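Long-range contacts in L-tyrosine isonitrile synthase (Pseudomonas aeruginosa, PDB 3E59), which converts the amino group of L-tyrosine into an isonitrile, taking the carbon from C2 of ribulose 5-phosphate, in the biosynthesis of paerucumarin: residues Tyr22-Pro27 with Trp277-His282; Ala85-Leu90 with Ile141-Ala146; Ala201-Leu206 with Asp225-Ala230. One frame throughout, in Å; residues are numbered along the deposited sequence.

Contact 1 of 3, residues Tyr22-Pro27 with Trp277-His282; sequences YRRRYP and WLTPWH
Arg24 reaches across to the 277-282 loop and spends its guanidinium on main-chain oxygens. Its CG stands anti to the carbonyl carbon (chi1 -67°), and from CG to NE the chain is stretched out, long enough to span a gap in which the nearest CA atoms, those of Arg24 and Trp277, are 7.9 Å apart. NH1 donates to Leu278 O at 3.0 Å, almost straight at 170°. The oxygen lies in the plane of the guanidinium, while the nitrogen sits well above the carbonyl plane. A water widens the grip, accepting from Arg24 NH2 at 2.7 Å and donating to Leu278 O at 2.9 Å, so that this oxygen receives two donors. NH1 also bonds Asp276 O, and NE bonds Ile268 O. The loops, 22-27 between helices 11-20 and 27-30 and 277-282 before strand 284-287, share no backbone hydrogen bonds, so their polar joining suits arginine, whose donors fan out in one plane; the main chain of Arg24 is bonded to Gly267, in edge strand 265-267 of the parallel sheet. The methyl CG2 of Thr279 approaches the guanidinium obliquely, 4.1 Å from Arg24 NH2, the side chains crossing at about a right angle.

The remainder is apolar and centres on the Trp277 indole. Although the CB of Trp277 leaves its backbone away from the 22-27 loop, the ring comes back toward it. Its CZ2 meets CE1 of Tyr26 at 3.9 Å, the rings set obliquely, and its NE1 lies 3.8 Å from CD of Pro27, whose rigid ring offers a compact apolar surface crosswise to the indole.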
loop_
_atom_site.group_PDB
_atom_site.type_symbol
_atom_site.label_atom_id
_atom_site.label_comp_id
_atom_site.label_asym_id
_atom_site.label_seq_id
_atom_site.Cartn_x
_atom_site.Cartn_y
_atom_site.Cartn_z
ATOM N N TYR A 22 13.224 -6.131 2.313
ATOM C CA TYR A 22 12.350 -4.956 2.273
ATOM C C TYR A 22 11.050 -5.139 3.061
ATOM O O TYR A 22 10.061 -4.425 2.834
ATOM C CB TYR A 22 12.037 -4.605 0.810
ATOM C CG TYR A 22 13.287 -4.411 -0.026
ATOM C CD1 TYR A 22 14.028 -3.227 0.059
ATOM C CD2 TYR A 22 13.744 -5.417 -0.876
ATOM C CE1 TYR A 22 15.186 -3.055 -0.691
ATOM C CE2 TYR A 22 14.902 -5.250 -1.623
ATOM C CZ TYR A 22 15.606 -4.065 -1.529
ATOM O OH TYR A 22 16.748 -3.883 -2.265
ATOM N N ARG A 23 11.048 -6.082 3.998
ATOM C CA ARG A 23 9.824 -6.436 4.714
ATOM C C ARG A 23 9.432 -5.366 5.749
ATOM O O ARG A 23 10.277 -4.865 6.509
ATOM C CB ARG A 23 9.961 -7.823 5.364
ATOM C CG ARG A 23 8.654 -8.360 5.941
ATOM C CD ARG A 23 8.771 -9.774 6.488
ATOM N NE ARG A 23 9.711 -9.887 7.601
ATOM C CZ ARG A 23 9.380 -10.019 8.883
ATOM N NH1 ARG A 23 8.101 -10.070 9.260
ATOM N NH2 ARG A 23 10.345 -10.117 9.801
ATOM N N ARG A 24 8.154 -4.992 5.751
ATOM C CA ARG A 24 7.604 -4.166 6.828
ATOM C C ARG A 24 7.378 -5.051 8.047
ATOM O O ARG A 24 6.775 -6.126 7.930
ATOM C CB ARG A 24 6.266 -3.564 6.426
ATOM C CG ARG A 24 6.361 -2.574 5.339
ATOM C CD ARG A 24 5.021 -1.973 5.043
ATOM N NE ARG A 24 5.100 -1.299 3.749
ATOM C CZ ARG A 24 5.186 0.015 3.557
ATOM N NH1 ARG A 24 5.161 0.874 4.576
ATOM N NH2 ARG A 24 5.269 0.469 2.323
ATOM N N ARG A 25 7.881 -4.608 9.200
ATOM C CA ARG A 25 7.642 -5.275 10.480
ATOM C C ARG A 25 6.818 -4.330 11.337
ATOM O O ARG A 25 6.854 -3.121 11.103
ATOM C CB ARG A 25 8.963 -5.569 11.193
ATOM C CG ARG A 25 9.925 -6.487 10.439
ATOM C CD ARG A 25 11.115 -6.844 11.315
ATOM N NE ARG A 25 10.720 -7.651 12.472
ATOM C CZ ARG A 25 11.423 -7.773 13.597
ATOM N NH1 ARG A 25 12.581 -7.138 13.753
ATOM N NH2 ARG A 25 10.959 -8.537 14.577
ATOM N N TYR A 26 6.067 -4.863 12.307
ATOM C CA TYR A 26 5.400 -4.021 13.300
ATOM C C TYR A 26 6.468 -3.303 14.116
ATOM O O TYR A 26 7.366 -3.961 14.633
ATOM C CB TYR A 26 4.473 -4.851 14.208
ATOM C CG TYR A 26 3.293 -5.448 13.469
ATOM C CD1 TYR A 26 2.149 -4.686 13.204
ATOM C CD2 TYR A 26 3.335 -6.764 13.002
ATOM C CE1 TYR A 26 1.066 -5.235 12.522
ATOM C CE2 TYR A 26 2.259 -7.322 12.315
ATOM C CZ TYR A 26 1.138 -6.554 12.077
ATOM O OH TYR A 26 0.087 -7.092 11.398
ATOM N N PRO A 27 6.400 -1.952 14.208
ATOM C CA PRO A 27 7.390 -1.198 15.008
ATOM C C PRO A 27 7.526 -1.781 16.415
ATOM O O PRO A 27 8.627 -1.817 16.965
ATOM C CB PRO A 27 6.789 0.218 15.079
ATOM C CG PRO A 27 5.949 0.324 13.836
ATOM C CD PRO A 27 5.402 -1.059 13.584
ATOM N N TRP A 277 4.579 1.952 8.838
ATOM C CA TRP A 277 3.229 2.247 8.346
ATOM C C TRP A 277 3.172 3.338 7.251
ATOM O O TRP A 277 2.117 3.556 6.636
ATOM C CB TRP A 277 2.302 2.641 9.519
ATOM C CG TRP A 277 1.986 1.482 10.423
ATOM C CD1 TRP A 277 2.597 1.169 11.605
ATOM C CD2 TRP A 277 0.995 0.467 10.201
ATOM N NE1 TRP A 277 2.042 0.030 12.135
ATOM C CE2 TRP A 277 1.054 -0.422 11.296
ATOM C CE3 TRP A 277 0.051 0.234 9.194
ATOM C CZ2 TRP A 277 0.214 -1.545 11.405
ATOM C CZ3 TRP A 277 -0.800 -0.883 9.311
ATOM C CH2 TRP A 277 -0.703 -1.754 10.409
ATOM N N LEU A 278 4.285 4.031 7.024
ATOM C CA LEU A 278 4.271 5.186 6.132
ATOM C C LEU A 278 4.338 4.751 4.677
ATOM O O LEU A 278 5.147 3.898 4.316
ATOM C CB LEU A 278 5.424 6.153 6.448
ATOM C CG LEU A 278 5.413 7.518 5.732
ATOM C CD1 LEU A 278 4.100 8.280 5.978
ATOM C CD2 LEU A 278 6.606 8.365 6.186
ATOM N N THR A 279 3.481 5.360 3.860
ATOM C CA THR A 279 3.428 5.111 2.432
ATOM C C THR A 279 3.544 6.447 1.657
ATOM O O THR A 279 3.245 7.506 2.214
ATOM C CB THR A 279 2.145 4.376 2.053
ATOM O OG1 THR A 279 1.026 5.191 2.399
ATOM C CG2 THR A 279 2.045 3.009 2.784
ATOM N N PRO A 280 4.018 6.397 0.393
ATOM C CA PRO A 280 4.260 7.617 -0.406
ATOM C C PRO A 280 3.055 8.541 -0.635
ATOM O O PRO A 280 3.248 9.738 -0.832
ATOM C CB PRO A 280 4.803 7.080 -1.731
ATOM C CG PRO A 280 4.482 5.625 -1.763
ATOM C CD PRO A 280 4.422 5.175 -0.337
ATOM N N TRP A 281 1.836 8.013 -0.576
ATOM C CA TRP A 281 0.642 8.851 -0.734
ATOM C C TRP A 281 0.214 9.548 0.566
ATOM O O TRP A 281 -0.772 10.273 0.575
ATOM C CB TRP A 281 -0.519 8.081 -1.367
ATOM C CG TRP A 281 -0.814 6.735 -0.734
ATOM C CD1 TRP A 281 -1.789 6.454 0.192
ATOM C CD2 TRP A 281 -0.139 5.496 -0.994
ATOM N NE1 TRP A 281 -1.751 5.118 0.534
ATOM C CE2 TRP A 281 -0.750 4.505 -0.175
ATOM C CE3 TRP A 281 0.918 5.121 -1.839
ATOM C CZ2 TRP A 281 -0.333 3.161 -0.174
ATOM C CZ3 TRP A 281 1.339 3.777 -1.837
ATOM C CH2 TRP A 281 0.713 2.821 -1.007
ATOM N N HIS A 282 0.967 9.317 1.645
ATOM C CA HIS A 282 0.746 9.953 2.952
ATOM C C HIS A 282 1.975 10.739 3.409
ATOM O O HIS A 282 2.001 11.254 4.514
ATOM C CB HIS A 282 0.392 8.903 4.016
ATOM C CG HIS A 282 -1.003 8.382 3.906
ATOM N ND1 HIS A 282 -2.077 9.009 4.497
ATOM C CD2 HIS A 282 -1.505 7.304 3.262
ATOM C CE1 HIS A 282 -3.182 8.331 4.236
ATOM N NE2 HIS A 282 -2.861 7.293 3.484
HETATM O O HOH W 1 6.305 2.895 1.854
#

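Contact 2 of 3, residues Ala85-Leu90 with Ile141-Ala146; sequences AERLSL and IEEIGA
Two helices meet here, 84-103 through Arg87 and Leu90 and 127-144 through its last turn, and the polar part of the contact is a salt bridge between Arg87 and Glu143. Both terminal nitrogens of the arginine converge end-on upon a single oxygen: Glu143 OE2 is 2.7 Å from Arg87 NH1 and 2.8 Å from Arg87 NH2. Sharing one acceptor bends both bonds, to 142° and 136°. NH1 uses the anti lone pair of the oxygen, whereas NH2 comes in nearly along the C-O bond; guanidinium and carboxylate are almost coplanar, 19° apart. Arg87 starts out extended and turns at chi3, and Glu143 sends CG between its backbone N and carbonyl carbon before running straight, so both long chains can meet at the more exposed margin of the contact.

The helix carrying Glu143 finishes in a Schellman motif. Ala146 N bonds Ile141 O at 3.1 Å, with a weak bond from Gly145 N to Glu142 O inside it; Gly145 is the C-prime residue, and its positive phi is a conformation glycine adopts readily.

Apolar contacts run inward from the salt bridge. Ile144, partly exposed, divides its two branches: CG2 lies 3.8 Å from Arg87 CG, using the greasy stem of the arginine, and CD1 presses on Leu90, 3.9 Å from its CB. Leu90 and Ile141 are buried; the branched end of Leu90 brings CD1 to within 4.2 Å of Ile141 CG1, the side chains crossing at about a right angle. Leu137, one turn before Ile141 in helix 127-144, packs on Leu90 as well.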
loop_
_atom_site.group_PDB
_atom_site.type_symbol
_atom_site.label_atom_id
_atom_site.label_comp_id
_atom_site.label_asym_id
_atom_site.label_seq_id
_atom_site.Cartn_x
_atom_site.Cartn_y
_atom_site.Cartn_z
ATOM N N ALA A 85 7.831 10.720 -4.416
ATOM C CA ALA A 85 7.587 9.584 -3.524
ATOM C C ALA A 85 6.956 8.383 -4.261
ATOM O O ALA A 85 7.450 7.258 -4.145
ATOM C CB ALA A 85 6.744 10.009 -2.329
ATOM N N GLU A 86 5.881 8.611 -5.022
ATOM C CA GLU A 86 5.321 7.546 -5.874
ATOM C C GLU A 86 6.330 7.055 -6.902
ATOM O O GLU A 86 6.454 5.839 -7.124
ATOM C CB GLU A 86 4.072 8.004 -6.622
ATOM C CG GLU A 86 2.783 7.924 -5.839
ATOM C CD GLU A 86 2.575 9.122 -4.942
ATOM O OE1 GLU A 86 3.467 9.992 -4.863
ATOM O OE2 GLU A 86 1.506 9.203 -4.330
ATOM N N ARG A 87 7.050 7.998 -7.519
ATOM C CA ARG A 87 7.945 7.695 -8.637
ATOM C C ARG A 87 9.044 6.731 -8.235
ATOM O O ARG A 87 9.270 5.720 -8.904
ATOM C CB ARG A 87 8.551 8.963 -9.239
ATOM C CG ARG A 87 9.559 8.672 -10.372
ATOM C CD ARG A 87 10.056 9.948 -11.027
ATOM N NE ARG A 87 8.980 10.909 -11.281
ATOM C CZ ARG A 87 8.283 10.985 -12.416
ATOM N NH1 ARG A 87 8.532 10.149 -13.421
ATOM N NH2 ARG A 87 7.336 11.904 -12.549
ATOM N N LEU A 88 9.712 7.034 -7.129
ATOM C CA LEU A 88 10.787 6.168 -6.639
ATOM C C LEU A 88 10.264 4.840 -6.103
ATOM O O LEU A 88 10.949 3.826 -6.196
ATOM C CB LEU A 88 11.607 6.894 -5.581
ATOM C CG LEU A 88 12.456 8.055 -6.105
ATOM C CD1 LEU A 88 12.946 8.859 -4.945
ATOM C CD2 LEU A 88 13.633 7.531 -6.941
ATOM N N SER A 89 9.059 4.846 -5.535
ATOM C CA SER A 89 8.445 3.603 -5.070
ATOM C C SER A 89 8.118 2.666 -6.235
ATOM O O SER A 89 8.395 1.455 -6.171
ATOM C CB SER A 89 7.190 3.880 -4.241
ATOM O OG SER A 89 7.513 4.637 -3.095
ATOM N N LEU A 90 7.523 3.219 -7.293
ATOM C CA LEU A 90 7.174 2.414 -8.471
ATOM C C LEU A 90 8.415 1.919 -9.203
ATOM O O LEU A 90 8.430 0.810 -9.753
ATOM C CB LEU A 90 6.273 3.195 -9.428
ATOM C CG LEU A 90 4.857 3.531 -8.929
ATOM C CD1 LEU A 90 4.270 4.698 -9.722
ATOM C CD2 LEU A 90 3.963 2.284 -8.980
ATOM N N ILE A 141 4.173 5.304 -14.552
ATOM C CA ILE A 141 4.711 3.987 -14.868
ATOM C C ILE A 141 5.384 3.984 -16.250
ATOM O O ILE A 141 6.503 3.486 -16.393
ATOM C CB ILE A 141 3.629 2.866 -14.734
ATOM C CG1 ILE A 141 3.263 2.670 -13.255
ATOM C CG2 ILE A 141 4.131 1.540 -15.326
ATOM C CD1 ILE A 141 2.047 1.787 -12.997
ATOM N N GLU A 142 4.719 4.571 -17.243
ATOM C CA GLU A 142 5.264 4.668 -18.598
ATOM C C GLU A 142 6.559 5.469 -18.676
ATOM O O GLU A 142 7.499 5.051 -19.355
ATOM C CB GLU A 142 4.242 5.246 -19.583
ATOM C CG GLU A 142 2.951 4.448 -19.713
ATOM C CD GLU A 142 3.145 3.097 -20.380
ATOM O OE1 GLU A 142 3.192 3.057 -21.633
ATOM O OE2 GLU A 142 3.234 2.075 -19.653
ATOM N N GLU A 143 6.620 6.608 -17.991
ATOM C CA GLU A 143 7.800 7.464 -18.103
ATOM C C GLU A 143 9.049 7.012 -17.322
ATOM O O GLU A 143 10.165 7.397 -17.660
ATOM C CB GLU A 143 7.455 8.923 -17.845
ATOM C CG GLU A 143 7.340 9.339 -16.436
ATOM C CD GLU A 143 6.771 10.744 -16.324
ATOM O OE1 GLU A 143 5.998 11.157 -17.219
ATOM O OE2 GLU A 143 7.090 11.432 -15.340
ATOM N N ILE A 144 8.868 6.188 -16.296
ATOM C CA ILE A 144 10.020 5.567 -15.661
ATOM C C ILE A 144 10.501 4.382 -16.488
ATOM O O ILE A 144 11.627 3.938 -16.309
ATOM C CB ILE A 144 9.788 5.163 -14.165
ATOM C CG1 ILE A 144 8.842 3.964 -14.029
ATOM C CG2 ILE A 144 9.319 6.361 -13.336
ATOM C CD1 ILE A 144 8.473 3.614 -12.563
ATOM N N GLY A 145 9.651 3.891 -17.396
ATOM C CA GLY A 145 9.998 2.786 -18.289
ATOM C C GLY A 145 9.771 1.442 -17.633
ATOM O O GLY A 145 10.420 0.457 -17.979
ATOM N N ALA A 146 8.837 1.402 -16.684
ATOM C CA ALA A 146 8.557 0.186 -15.940
ATOM C C ALA A 146 7.687 -0.732 -16.787
ATOM O O ALA A 146 6.603 -0.341 -17.216
ATOM C CB ALA A 146 7.881 0.510 -14.635
#

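Contact 3 of 3, residues Ala201-Leu206 with Asp225-Ala230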
loop_
_atom_site.group_PDB
_atom_site.type_symbol
_atom_site.label_atom_id
_atom_site.label_comp_id
_atom_site.label_asym_id
_atom_site.label_seq_id
_atom_site.Cartn_x
_atom_site.Cartn_y
_atom_site.Cartn_z
ATOM N N ALA A 201 -3.471 1.784 13.725
ATOM C CA ALA A 201 -2.752 2.440 12.639
ATOM C C ALA A 201 -3.689 3.119 11.642
ATOM O O ALA A 201 -3.478 4.283 11.247
ATOM C CB ALA A 201 -1.872 1.447 11.932
ATOM N N ILE A 202 -4.729 2.394 11.241
ATOM C CA ILE A 202 -5.739 2.937 10.341
ATOM C C ILE A 202 -6.465 4.128 10.972
ATOM O O ILE A 202 -6.771 5.096 10.285
ATOM C CB ILE A 202 -6.754 1.859 9.881
ATOM C CG1 ILE A 202 -6.034 0.674 9.188
ATOM C CG2 ILE A 202 -7.838 2.482 8.982
ATOM C CD1 ILE A 202 -5.038 1.050 8.022
ATOM N N THR A 203 -6.747 4.051 12.269
ATOM C CA THR A 203 -7.321 5.188 13.005
ATOM C C THR A 203 -6.380 6.394 12.892
ATOM O O THR A 203 -6.816 7.509 12.604
ATOM C CB THR A 203 -7.574 4.840 14.482
ATOM O OG1 THR A 203 -8.436 3.696 14.564
ATOM C CG2 THR A 203 -8.231 6.014 15.225
ATOM N N ARG A 204 -5.086 6.154 13.077
ATOM C CA ARG A 204 -4.111 7.238 13.011
ATOM C C ARG A 204 -4.050 7.929 11.647
ATOM O O ARG A 204 -3.942 9.156 11.602
ATOM C CB ARG A 204 -2.722 6.783 13.476
ATOM C CG ARG A 204 -1.730 7.944 13.650
ATOM C CD ARG A 204 -0.364 7.488 14.136
ATOM N NE ARG A 204 0.330 6.663 13.145
ATOM C CZ ARG A 204 0.427 5.333 13.207
ATOM N NH1 ARG A 204 -0.135 4.676 14.220
ATOM N NH2 ARG A 204 1.078 4.660 12.260
ATOM N N PHE A 205 -4.127 7.159 10.548
ATOM C CA PHE A 205 -4.136 7.739 9.195
ATOM C C PHE A 205 -5.354 8.637 9.016
ATOM O O PHE A 205 -5.250 9.743 8.499
ATOM C CB PHE A 205 -4.216 6.677 8.082
ATOM C CG PHE A 205 -3.084 5.680 8.058
ATOM C CD1 PHE A 205 -1.884 5.915 8.709
ATOM C CD2 PHE A 205 -3.225 4.502 7.323
ATOM C CE1 PHE A 205 -0.856 4.980 8.657
ATOM C CE2 PHE A 205 -2.189 3.555 7.263
ATOM C CZ PHE A 205 -1.013 3.797 7.928
ATOM N N LEU A 206 -6.517 8.131 9.407
ATOM C CA LEU A 206 -7.763 8.886 9.300
ATOM C C LEU A 206 -7.750 10.134 10.178
ATOM O O LEU A 206 -8.148 11.212 9.737
ATOM C CB LEU A 206 -8.966 7.995 9.643
ATOM C CG LEU A 206 -9.127 6.798 8.698
ATOM C CD1 LEU A 206 -10.170 5.847 9.223
ATOM C CD2 LEU A 206 -9.478 7.239 7.268
ATOM N N ASP A 225 -14.349 10.224 15.603
ATOM C CA ASP A 225 -14.732 10.035 14.203
ATOM C C ASP A 225 -13.823 9.032 13.474
ATOM O O ASP A 225 -14.311 8.112 12.802
ATOM C CB ASP A 225 -14.738 11.374 13.465
ATOM C CG ASP A 225 -15.209 11.242 12.034
ATOM O OD1 ASP A 225 -16.387 10.886 11.828
ATOM O OD2 ASP A 225 -14.395 11.486 11.120
ATOM N N ALA A 226 -12.510 9.205 13.613
ATOM C CA ALA A 226 -11.531 8.320 12.960
ATOM C C ALA A 226 -11.673 6.875 13.417
ATOM O O ALA A 226 -11.562 5.942 12.614
ATOM C CB ALA A 226 -10.098 8.814 13.210
ATOM N N LYS A 227 -11.917 6.693 14.712
ATOM C CA LYS A 227 -12.091 5.355 15.280
ATOM C C LYS A 227 -13.276 4.622 14.644
ATOM O O LYS A 227 -13.190 3.419 14.365
ATOM C CB LYS A 227 -12.297 5.448 16.786
ATOM C CG LYS A 227 -11.045 5.736 17.594
ATOM C CD LYS A 227 -11.381 5.757 19.070
ATOM C CE LYS A 227 -11.213 4.390 19.693
ATOM N NZ LYS A 227 -9.768 3.990 19.723
ATOM N N GLU A 228 -14.378 5.348 14.421
ATOM C CA GLU A 228 -15.552 4.756 13.797
ATOM C C GLU A 228 -15.316 4.448 12.326
ATOM O O GLU A 228 -15.625 3.353 11.872
ATOM C CB GLU A 228 -16.803 5.626 14.001
ATOM N N ARG A 229 -14.730 5.391 11.592
ATOM C CA ARG A 229 -14.446 5.182 10.173
ATOM C C ARG A 229 -13.388 4.127 9.876
ATOM O O ARG A 229 -13.428 3.513 8.810
ATOM C CB ARG A 229 -14.116 6.504 9.462
ATOM C CG ARG A 229 -15.367 7.329 9.175
ATOM C CD ARG A 229 -15.075 8.558 8.344
ATOM N NE ARG A 229 -14.209 9.467 9.071
ATOM C CZ ARG A 229 -13.030 9.898 8.638
ATOM N NH1 ARG A 229 -12.567 9.534 7.451
ATOM N NH2 ARG A 229 -12.322 10.720 9.398
ATOM N N ALA A 230 -12.470 3.894 10.814
ATOM C CA ALA A 230 -11.426 2.874 10.648
ATOM C C ALA A 230 -11.979 1.455 10.455
ATOM O O ALA A 230 -11.416 0.681 9.698
ATOM C CB ALA A 230 -10.423 2.919 11.801
HETATM O O HOH W 2 -7.952 3.440 17.490
HETATM O O HOH W 3 -10.607 12.668 9.255
#
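Leu206 and Thr203 of helix 193-210 lean on Ala226 and Ala230 of helix 219-247, and the apolar contacts carry the interface. Leu206, with CG anti to its carbonyl carbon (chi1 -62°), lays CD1 against the backbone of the partner helix, 3.4 Å from Ala230 N. Its CB faces the CB of Ala226 at 3.8 Å, and CD2 passes obliquely by the Arg229 guanidinium. The CG2 branch of Ile202 also touches Ala230, 3.8 Å from its CB. The small alanines let the helices approach: the axes of segments 201-206 and 225-230 come within 8.2 Å, their directions 125° apart, and Ala226 CB lies 3.6 Å from Thr203 O.

Thr203 puts both branches to work. Its CG2 packs against the aliphatic CG of Lys227 at 3.7 Å, whereas its hydroxyl OG1 bonds to Tyr199 O within its own helix and lies against Ala230 CB.

Between the two segments the polar links run through two waters; a turn away, Tyr199 OH bonds Lys227 O directly. One water donates to Thr203 OG1 and accepts from Lys227 NZ, the flexible lysine bending at its outer torsions to get there. The other donates to Leu206 O and accepts from Arg229 NH2 at 2.6 Å. Within its own helix Arg229 grips Asp225 side-on: NE and NH2 both donate to OD2, from the same face of the carboxylate, with NH2 at 2.8 Å. This intrahelical salt bridge, one turn long, helps to fix the guanidinium, and NH1 is left to bond Leu122 O.

The two helices are joined by residues 211-218. Val233 of helix 219-247 continues the packing against Ile202 and Leu206, while Arg204 faces the loop leading to strand 284-287.

In the fold
Contact 1 lies nearest the centre of the chain and touches both of the others. Its 277-282 loop reaches contact 2 through Pro280, whose CG is 3.5 Å from Ser89 OG and whose CB is 3.6 Å from Ala85 CB. The same loop reaches contact 3 through Trp277: its CD2 is 3.5 Å from Ala201 CB, and its O is 3.4 Å from Phe205 CZ. Centre to centre, contact 1 is about 18 Å from contact 2 and about 17 Å from contact 3. Contacts 2 and 3 fall on opposite sides of the chain's centre, with about 13 Å between nearest atoms; the 277-282 loop lies between them, touching helix 84-103 of one pair and helix 193-210 of the other.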